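Side-chain contacts in putative branched-chain amino acid ABC transporter, periplasmic branched-chain amino acid-binding protein (Pseudomonas protegens Pf-5, PDB 4RU0), which probably binds branched-chain amino acids or similar small solutes in the periplasm and hands them to an ABC transporter of the inner membrane: residues E92-F97 and Y118-R123; G144-Y149 and E427-F432; F157-S162 and D390-G395. All blocks are in the same frame, centred on the assembly; numbering follows the deposited sequence.

In the fold
Contact 1, centred about 19 Å from the centre of the chain, joins two neighbouring helices of one lobe and is partly buried: an apolar inner half gives way to a salt bridge nearer solvent. Contact 2 is centred just as far out, about 20 Å from the chain centre, yet its touching residues are mostly buried, and its chemistry is apolar, with a pair of phenylalanines and no hydrogen bond across. Contact 3 is the deepest, its centre about 10 Å from that of the chain, and rests on a buried serine-carboxylate bond. Contacts 2 and 3 adjoin: helix 418-435, which carries 427-432, also packs on helix 157-172, and Lys-428 NZ probably hydrogen-bonds Tyr-158 OH. Contact 1 touches neither.

Contact 1 of 3, residues E92-F97 and Y118-R123; sequences ECYERF and YALSER
Tyr-94 and Leu-120 meet between helices 87-97 and 114-126, two neighbouring helices of one lobe of the type I periplasmic binding protein fold. The segment axes run roughly alongside each other, 35° apart in direction, and their closest approach of 11.3 Å calls for sizeable side chains to fill the interval. The tyrosine and the leucine point past each other in opposite senses. Leu-120 brings its forked end to the root of the aromatic side chain: CD2 sits 3.6 Å from Tyr-94 CG in an oblique approach, while CD1 lies 3.8 Å from Tyr-94 CB. A branched leucine suits the place because its two methyls can both rest against the start of the tyrosine side chain.

Further out along the same tyrosine, Arg-123 lays its aliphatic part beside the ring, with CD 3.9 Å from Tyr-94 CE1. The guanidinium plane stands almost upright to the ring, at 80°, so the two flat groups do not stack. The phenol end is buried and has its polar partner in Asp-127, to which Tyr-94 OH is hydrogen-bonded; Tyr-109 also meets the Tyr-94 ring, edge-to-face.

Nearer the surface the chemistry turns ionic. Glu-95 leaves its helix to one side of the neighbour, and the bend at its second torsion (chi2 -69°) brings the carboxylate across to Arg-123, the two side chains crossing at about a right angle. The other oxygen of Glu-95, OE1, forms a salt bridge with Lys-98, so the acid is shared between two bases. Long, flexible residues fit this partly exposed margin, where charge can face solvent. Arg-123 NH1 donates to Glu-95 OE2 over 2.8 Å in a nearly straight bond that lies in the guanidinium plane but reaches the oxygen from above the carboxylate plane.

Contact 2 of 3, residues G144-Y149 and E427-F432; sequences GTVFPY and EKAAAF
The backbone oxygen of Ala-429 is wedged against the fork of Val-146: CG1 lies 3.4 Å from Ala-429 O and CG2 3.6 Å from the same oxygen. These are packing contacts, for no hydrogen bond passes between 144-149 and 427-432. One methyl, CG2, also meets the CB of Ala-429 at 4.1 Å. An alanine suits this position, since its short side chain lets the loop come close to the helix, the CA atoms of Val-146 and Ala-429 being 6.3 Å apart.

One turn further on, Phe-432 carries the rest of the contact. Its CG is anti to the backbone N (chi1 -175°), which carries the ring out from the helix to meet Phe-147. Phe-147 crosses it at about a right angle and sets its far atom, CZ, over one face of the Phe-432 ring, nearer the rim than the middle, with CZ 3.4 Å from Phe-432 CD2. The ring planes are inclined at 36° and the centroids are 4.6 Å apart, an oblique pairing.

In this type I periplasmic binding protein fold, helix 418-435, which follows the last strand, 407-415, of the large mixed sheet, packs here on the loop leading into strand 150-151. Arg-441, beyond that helix, hydrogen-bonds to Gly-144 O and so ties the C-terminal tail to the same loop. Lys-428, next to Ala-429, sends its amine to Tyr-158 OH of helix 157-172.

With an alanine in place of Phe-432, the CZ of Phe-147 would probably lose the aromatic face it rests over, and a gap would open beside Val-146 CG1. That methyl approaches the ring obliquely, 3.9 Å from Phe-432 CD2.

Contact 3 of 3, residues F157-S162 and D390-G395; sequences FYSEAS and DHEGGG
A buried hydrogen bond from Ser-159 to Glu-392 joins the first turn of helix 157-172 to the loop that leads into strand 396-402. Ser-159 OG donates to Glu-392 OE2 at 2.7 Å, arriving on the syn lone pair, the side that faces the other carboxylate oxygen. Glu-392 reaches the serine because its chain is fully extended beyond CG (chi2 -174°). The same OE2 also accepts from the backbone N of Thr-156, just before the helix, so two donors hold one oxygen; such N-H and O-H groups at a helix start would probably steady a buried negative charge.

Small residues allow the close approach. With no side chain, Gly-395 brings its CA against the serine, 3.9 Å from Ser-159 CB, and its positive phi of 83° also suits a residue of this kind. Behind the glutamate, Asp-390 fixes the loop: its OD1 accepts from Glu-392 N at 3.0 Å and from Gly-393 N at 3.1 Å, both reaching it from the same face of the carboxylate plane, which makes an Asx turn continued into an Asx motif. Backbone bonds from Glu-392 and Gly-395 to Met-154 set the two connecting chains side by side, consistent with the hinge crossovers between the lobes of a type I periplasmic binding protein.

Contact 1 of 3, residues E92-F97 and Y118-R123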
loop_
_atom_site.group_PDB
_atom_site.type_symbol
_atom_site.label_atom_id
_atom_site.label_comp_id
_atom_site.label_asym_id
_atom_site.label_seq_id
_atom_site.Cartn_x
_atom_site.Cartn_y
_atom_site.Cartn_z
ATOM N N GLU A 92 -15.828 12.656 -8.827
ATOM C CA GLU A 92 -17.051 12.383 -9.578
ATOM C C GLU A 92 -17.408 10.899 -9.565
ATOM O O GLU A 92 -18.583 10.539 -9.544
ATOM C CB GLU A 92 -16.921 12.863 -11.021
ATOM C CG GLU A 92 -16.812 14.370 -11.159
ATOM C CD GLU A 92 -16.564 14.796 -12.593
ATOM O OE1 GLU A 92 -16.579 13.914 -13.485
ATOM O OE2 GLU A 92 -16.350 16.009 -12.824
ATOM N N CYS A 93 -16.393 10.043 -9.587
ATOM C CA CYS A 93 -16.617 8.603 -9.545
ATOM C C CYS A 93 -17.215 8.198 -8.208
ATOM O O CYS A 93 -18.173 7.431 -8.158
ATOM C CB CYS A 93 -15.312 7.839 -9.805
ATOM S SG CYS A 93 -14.900 7.726 -11.562
ATOM N N TYR A 94 -16.654 8.737 -7.132
ATOM C CA TYR A 94 -17.147 8.472 -5.791
ATOM C C TYR A 94 -18.609 8.883 -5.659
ATOM O O TYR A 94 -19.414 8.147 -5.094
ATOM C CB TYR A 94 -16.297 9.198 -4.751
ATOM C CG TYR A 94 -16.924 9.249 -3.374
ATOM C CD1 TYR A 94 -17.746 10.310 -3.000
ATOM C CD2 TYR A 94 -16.693 8.239 -2.445
ATOM C CE1 TYR A 94 -18.322 10.358 -1.750
ATOM C CE2 TYR A 94 -17.262 8.285 -1.186
ATOM C CZ TYR A 94 -18.074 9.350 -0.847
ATOM O OH TYR A 94 -18.642 9.407 0.398
ATOM N N GLU A 95 -18.944 10.063 -6.177
ATOM C CA GLU A 95 -20.310 10.570 -6.086
ATOM C C GLU A 95 -21.260 9.739 -6.933
ATOM O O GLU A 95 -22.437 9.606 -6.603
ATOM C CB GLU A 95 -20.374 12.039 -6.510
ATOM C CG GLU A 95 -19.679 12.984 -5.546
ATOM C CD GLU A 95 -20.402 13.104 -4.211
ATOM O OE1 GLU A 95 -21.644 12.969 -4.180
ATOM O OE2 GLU A 95 -19.728 13.336 -3.189
ATOM N N ARG A 96 -20.753 9.186 -8.030
ATOM C CA ARG A 96 -21.569 8.321 -8.867
ATOM C C ARG A 96 -21.849 6.992 -8.160
ATOM O O ARG A 96 -22.941 6.439 -8.265
ATOM C CB ARG A 96 -20.888 8.081 -10.213
ATOM C CG ARG A 96 -21.319 6.794 -10.920
ATOM C CD ARG A 96 -21.399 6.957 -12.434
ATOM N NE ARG A 96 -20.173 7.490 -13.024
ATOM C CZ ARG A 96 -19.991 8.772 -13.339
ATOM N NH1 ARG A 96 -20.955 9.661 -13.116
ATOM N NH2 ARG A 96 -18.840 9.173 -13.873
ATOM N N PHE A 97 -20.864 6.510 -7.408
ATOM C CA PHE A 97 -20.924 5.182 -6.812
ATOM C C PHE A 97 -21.464 5.140 -5.385
ATOM O O PHE A 97 -21.977 4.107 -4.954
ATOM C CB PHE A 97 -19.531 4.547 -6.826
ATOM C CG PHE A 97 -19.131 3.984 -8.157
ATOM C CD1 PHE A 97 -20.089 3.694 -9.118
ATOM C CD2 PHE A 97 -17.797 3.735 -8.445
ATOM C CE1 PHE A 97 -19.726 3.169 -10.344
ATOM C CE2 PHE A 97 -17.423 3.206 -9.670
ATOM C CZ PHE A 97 -18.390 2.925 -10.621
ATOM N N TYR A 118 -7.342 11.914 -0.586
ATOM C CA TYR A 118 -7.181 13.041 0.315
ATOM C C TYR A 118 -8.418 13.943 0.286
ATOM O O TYR A 118 -8.936 14.337 1.327
ATOM C CB TYR A 118 -5.934 13.840 -0.056
ATOM C CG TYR A 118 -5.485 14.807 1.013
ATOM C CD1 TYR A 118 -4.714 14.373 2.086
ATOM C CD2 TYR A 118 -5.821 16.152 0.948
ATOM C CE1 TYR A 118 -4.294 15.250 3.068
ATOM C CE2 TYR A 118 -5.401 17.045 1.933
ATOM C CZ TYR A 118 -4.641 16.587 2.989
ATOM O OH TYR A 118 -4.221 17.460 3.971
ATOM N N ALA A 119 -8.896 14.245 -0.916
ATOM C CA ALA A 119 -10.020 15.156 -1.094
ATOM C C ALA A 119 -11.336 14.566 -0.599
ATOM O O ALA A 119 -12.239 15.299 -0.192
ATOM C CB ALA A 119 -10.147 15.549 -2.561
ATOM N N LEU A 120 -11.440 13.243 -0.626
ATOM C CA LEU A 120 -12.699 12.565 -0.313
ATOM C C LEU A 120 -12.912 12.298 1.174
ATOM O O LEU A 120 -14.008 11.947 1.590
ATOM C CB LEU A 120 -12.775 11.233 -1.063
ATOM C CG LEU A 120 -13.082 11.250 -2.553
ATOM C CD1 LEU A 120 -12.982 9.827 -3.089
ATOM C CD2 LEU A 120 -14.467 11.821 -2.802
ATOM N N SER A 121 -11.852 12.445 1.957
ATOM C CA SER A 121 -11.849 12.035 3.355
ATOM C C SER A 121 -13.004 12.602 4.183
ATOM O O SER A 121 -13.673 11.867 4.910
ATOM C CB SER A 121 -10.522 12.431 4.006
ATOM O OG SER A 121 -10.508 12.096 5.383
ATOM N N GLU A 122 -13.242 13.903 4.071
ATOM C CA GLU A 122 -14.228 14.546 4.920
ATOM C C GLU A 122 -15.647 14.170 4.512
ATOM O O GLU A 122 -16.498 13.920 5.369
ATOM C CB GLU A 122 -14.038 16.065 4.904
ATOM C CG GLU A 122 -12.660 16.485 5.409
ATOM C CD GLU A 122 -12.456 17.992 5.439
ATOM O OE1 GLU A 122 -12.187 18.587 4.371
ATOM O OE2 GLU A 122 -12.539 18.585 6.538
ATOM N N ARG A 123 -15.912 14.101 3.214
ATOM C CA ARG A 123 -17.272 13.806 2.787
ATOM C C ARG A 123 -17.556 12.308 2.868
ATOM O O ARG A 123 -18.713 11.891 2.916
ATOM C CB ARG A 123 -17.542 14.358 1.381
ATOM C CG ARG A 123 -17.021 13.549 0.221
ATOM C CD ARG A 123 -17.567 14.122 -1.092
ATOM N NE ARG A 123 -16.980 15.417 -1.456
ATOM C CZ ARG A 123 -17.289 16.096 -2.563
ATOM N NH1 ARG A 123 -18.185 15.623 -3.418
ATOM N NH2 ARG A 123 -16.701 17.256 -2.822
#

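Contact 2 of 3, residues G144-Y149 and E427-F432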
loop_
_atom_site.group_PDB
_atom_site.type_symbol
_atom_site.label_atom_id
_atom_site.label_comp_id
_atom_site.label_asym_id
_atom_site.label_seq_id
_atom_site.Cartn_x
_atom_site.Cartn_y
_atom_site.Cartn_z
ATOM N N GLY A 144 -8.420 5.505 14.341
ATOM C CA GLY A 144 -9.803 5.510 13.905
ATOM C C GLY A 144 -10.773 6.194 14.850
ATOM O O GLY A 144 -11.960 6.292 14.542
ATOM N N THR A 145 -10.292 6.669 15.997
ATOM C CA THR A 145 -11.161 7.429 16.894
ATOM C C THR A 145 -11.350 8.831 16.335
ATOM O O THR A 145 -12.317 9.517 16.667
ATOM C CB THR A 145 -10.608 7.526 18.336
ATOM O OG1 THR A 145 -9.407 8.312 18.349
ATOM C CG2 THR A 145 -10.338 6.145 18.904
ATOM N N VAL A 146 -10.416 9.249 15.486
ATOM C CA VAL A 146 -10.491 10.563 14.851
ATOM C C VAL A 146 -10.898 10.403 13.389
ATOM O O VAL A 146 -11.522 11.287 12.804
ATOM C CB VAL A 146 -9.152 11.315 14.973
ATOM C CG1 VAL A 146 -9.163 12.610 14.173
ATOM C CG2 VAL A 146 -8.856 11.604 16.440
ATOM N N PHE A 147 -10.577 9.245 12.814
ATOM C CA PHE A 147 -10.903 8.957 11.418
ATOM C C PHE A 147 -11.765 7.706 11.254
ATOM O O PHE A 147 -11.288 6.688 10.761
ATOM C CB PHE A 147 -9.622 8.810 10.602
ATOM C CG PHE A 147 -8.868 10.091 10.434
ATOM C CD1 PHE A 147 -7.952 10.499 11.388
ATOM C CD2 PHE A 147 -9.076 10.892 9.322
ATOM C CE1 PHE A 147 -7.258 11.679 11.233
ATOM C CE2 PHE A 147 -8.386 12.071 9.162
ATOM C CZ PHE A 147 -7.475 12.468 10.117
ATOM N N PRO A 148 -13.048 7.795 11.636
ATOM C CA PRO A 148 -13.964 6.650 11.631
ATOM C C PRO A 148 -14.048 5.933 10.285
ATOM O O PRO A 148 -14.127 4.707 10.265
ATOM C CB PRO A 148 -15.320 7.281 11.978
ATOM C CG PRO A 148 -14.997 8.570 12.622
ATOM C CD PRO A 148 -13.736 9.047 11.998
ATOM N N TYR A 149 -14.023 6.679 9.184
ATOM C CA TYR A 149 -14.233 6.084 7.867
ATOM C C TYR A 149 -13.042 6.233 6.915
ATOM O O TYR A 149 -13.197 6.191 5.698
ATOM C CB TYR A 149 -15.501 6.674 7.243
ATOM C CG TYR A 149 -16.736 6.214 7.980
ATOM C CD1 TYR A 149 -17.259 6.955 9.033
ATOM C CD2 TYR A 149 -17.346 5.007 7.659
ATOM C CE1 TYR A 149 -18.372 6.521 9.725
ATOM C CE2 TYR A 149 -18.461 4.566 8.346
ATOM C CZ TYR A 149 -18.968 5.322 9.377
ATOM O OH TYR A 149 -20.077 4.884 10.061
ATOM N N GLU A 427 -0.488 12.092 18.584
ATOM C CA GLU A 427 -0.302 13.538 18.519
ATOM C C GLU A 427 -0.886 14.138 17.243
ATOM O O GLU A 427 -1.633 15.116 17.285
ATOM C CB GLU A 427 1.182 13.891 18.607
ATOM C CG GLU A 427 1.456 15.375 18.400
ATOM C CD GLU A 427 2.724 15.633 17.608
ATOM O OE1 GLU A 427 3.812 15.208 18.056
ATOM O OE2 GLU A 427 2.629 16.267 16.533
ATOM N N LYS A 428 -0.532 13.544 16.111
ATOM C CA LYS A 428 -0.945 14.050 14.810
ATOM C C LYS A 428 -2.469 13.993 14.646
ATOM O O LYS A 428 -3.084 14.942 14.166
ATOM C CB LYS A 428 -0.245 13.257 13.705
ATOM C CG LYS A 428 -0.307 13.892 12.325
ATOM C CD LYS A 428 0.747 13.270 11.407
ATOM C CE LYS A 428 0.783 13.942 10.041
ATOM N NZ LYS A 428 1.967 13.480 9.256
ATOM N N ALA A 429 -3.072 12.883 15.063
ATOM C CA ALA A 429 -4.518 12.712 14.969
ATOM C C ALA A 429 -5.268 13.661 15.898
ATOM O O ALA A 429 -6.398 14.057 15.608
ATOM C CB ALA A 429 -4.901 11.276 15.277
ATOM N N ALA A 430 -4.645 14.018 17.018
ATOM C CA ALA A 430 -5.288 14.887 17.997
ATOM C C ALA A 430 -5.258 16.327 17.518
ATOM O O ALA A 430 -6.234 17.062 17.678
ATOM C CB ALA A 430 -4.616 14.761 19.356
ATOM N N ALA A 431 -4.131 16.725 16.935
ATOM C CA ALA A 431 -4.009 18.046 16.327
ATOM C C ALA A 431 -5.086 18.230 15.258
ATOM O O ALA A 431 -5.730 19.276 15.186
ATOM C CB ALA A 431 -2.624 18.236 15.734
ATOM N N PHE A 432 -5.278 17.194 14.445
ATOM C CA PHE A 432 -6.307 17.191 13.412
ATOM C C PHE A 432 -7.702 17.304 14.017
ATOM O O PHE A 432 -8.525 18.084 13.545
ATOM C CB PHE A 432 -6.208 15.919 12.560
ATOM C CG PHE A 432 -7.152 15.897 11.391
ATOM C CD1 PHE A 432 -6.751 16.378 10.153
ATOM C CD2 PHE A 432 -8.437 15.387 11.524
ATOM C CE1 PHE A 432 -7.617 16.362 9.072
ATOM C CE2 PHE A 432 -9.315 15.367 10.443
ATOM C CZ PHE A 432 -8.903 15.853 9.216
#

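Contact 3 of 3, residues F157-S162 and D390-G395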
loop_
_atom_site.group_PDB
_atom_site.type_symbol
_atom_site.label_atom_id
_atom_site.label_comp_id
_atom_site.label_asym_id
_atom_site.label_seq_id
_atom_site.Cartn_x
_atom_site.Cartn_y
_atom_site.Cartn_z
ATOM N N PHE A 157 3.350 4.995 5.971
ATOM C CA PHE A 157 4.729 5.441 5.821
ATOM C C PHE A 157 5.463 5.540 7.158
ATOM O O PHE A 157 6.686 5.392 7.210
ATOM C CB PHE A 157 4.763 6.783 5.095
ATOM C CG PHE A 157 4.251 6.714 3.686
ATOM C CD1 PHE A 157 4.719 5.741 2.810
ATOM C CD2 PHE A 157 3.280 7.603 3.240
ATOM C CE1 PHE A 157 4.240 5.668 1.506
ATOM C CE2 PHE A 157 2.793 7.534 1.939
ATOM C CZ PHE A 157 3.277 6.565 1.071
ATOM N N TYR A 158 4.728 5.767 8.244
ATOM C CA TYR A 158 5.358 5.773 9.564
ATOM C C TYR A 158 5.869 4.377 9.901
ATOM O O TYR A 158 7.026 4.211 10.284
ATOM C CB TYR A 158 4.392 6.258 10.648
ATOM C CG TYR A 158 4.313 7.763 10.773
ATOM C CD1 TYR A 158 4.559 8.586 9.683
ATOM C CD2 TYR A 158 3.994 8.364 11.985
ATOM C CE1 TYR A 158 4.481 9.965 9.793
ATOM C CE2 TYR A 158 3.916 9.744 12.107
ATOM C CZ TYR A 158 4.165 10.539 11.006
ATOM O OH TYR A 158 4.093 11.912 11.106
ATOM N N SER A 159 5.008 3.374 9.752
ATOM C CA SER A 159 5.415 1.991 9.980
ATOM C C SER A 159 6.517 1.563 9.018
ATOM O O SER A 159 7.403 0.805 9.388
ATOM C CB SER A 159 4.221 1.046 9.843
ATOM O OG SER A 159 3.247 1.305 10.831
ATOM N N GLU A 160 6.445 2.047 7.780
ATOM C CA GLU A 160 7.431 1.688 6.770
ATOM C C GLU A 160 8.821 2.116 7.219
ATOM O O GLU A 160 9.787 1.368 7.064
ATOM C CB GLU A 160 7.106 2.320 5.420
ATOM C CG GLU A 160 7.966 1.770 4.290
ATOM C CD GLU A 160 7.859 2.589 3.017
ATOM O OE1 GLU A 160 7.552 3.800 3.104
ATOM O OE2 GLU A 160 8.088 2.022 1.929
ATOM N N ALA A 161 8.910 3.314 7.790
ATOM C CA ALA A 161 10.164 3.812 8.331
ATOM C C ALA A 161 10.707 2.836 9.361
ATOM O O ALA A 161 11.879 2.461 9.310
ATOM C CB ALA A 161 9.976 5.190 8.947
ATOM N N SER A 162 9.846 2.410 10.281
ATOM C CA SER A 162 10.259 1.470 11.318
ATOM C C SER A 162 10.765 0.149 10.734
ATOM O O SER A 162 11.820 -0.330 11.132
ATOM C CB SER A 162 9.113 1.203 12.287
ATOM O OG SER A 162 9.553 0.409 13.379
ATOM N N ASP A 390 -6.944 1.272 15.710
ATOM C CA ASP A 390 -5.890 0.982 14.737
ATOM C C ASP A 390 -6.429 0.607 13.362
ATOM O O ASP A 390 -6.754 -0.549 13.104
ATOM C CB ASP A 390 -4.993 -0.145 15.260
ATOM C CG ASP A 390 -3.940 -0.574 14.251
ATOM O OD1 ASP A 390 -3.541 0.254 13.404
ATOM O OD2 ASP A 390 -3.508 -1.746 14.304
ATOM N N HIS A 391 -6.484 1.586 12.469
ATOM C CA HIS A 391 -6.987 1.362 11.120
ATOM C C HIS A 391 -5.887 0.916 10.148
ATOM O O HIS A 391 -6.117 0.814 8.941
ATOM C CB HIS A 391 -7.673 2.629 10.603
ATOM C CG HIS A 391 -9.051 2.835 11.159
ATOM N ND1 HIS A 391 -9.909 3.797 10.673
ATOM C CD2 HIS A 391 -9.716 2.199 12.150
ATOM C CE1 HIS A 391 -11.052 3.744 11.343
ATOM N NE2 HIS A 391 -10.954 2.781 12.248
ATOM N N GLU A 392 -4.699 0.641 10.678
ATOM C CA GLU A 392 -3.612 0.110 9.865
ATOM C C GLU A 392 -3.608 -1.408 9.948
ATOM O O GLU A 392 -3.751 -2.097 8.940
ATOM C CB GLU A 392 -2.255 0.667 10.308
ATOM C CG GLU A 392 -1.113 0.231 9.403
ATOM C CD GLU A 392 0.258 0.665 9.906
ATOM O OE1 GLU A 392 0.376 1.059 11.087
ATOM O OE2 GLU A 392 1.223 0.606 9.113
ATOM N N GLY A 393 -3.432 -1.917 11.163
ATOM C CA GLY A 393 -3.588 -3.336 11.437
ATOM C C GLY A 393 -2.508 -4.264 10.916
ATOM O O GLY A 393 -2.624 -5.480 11.065
ATOM N N GLY A 394 -1.461 -3.707 10.311
ATOM C CA GLY A 394 -0.387 -4.519 9.756
ATOM C C GLY A 394 0.999 -4.037 10.143
ATOM O O GLY A 394 1.548 -4.446 11.164
ATOM N N GLY A 395 1.571 -3.170 9.314
ATOM C CA GLY A 395 2.849 -2.554 9.612
ATOM C C GLY A 395 4.079 -3.382 9.274
ATOM O O GLY A 395 5.155 -3.112 9.791
#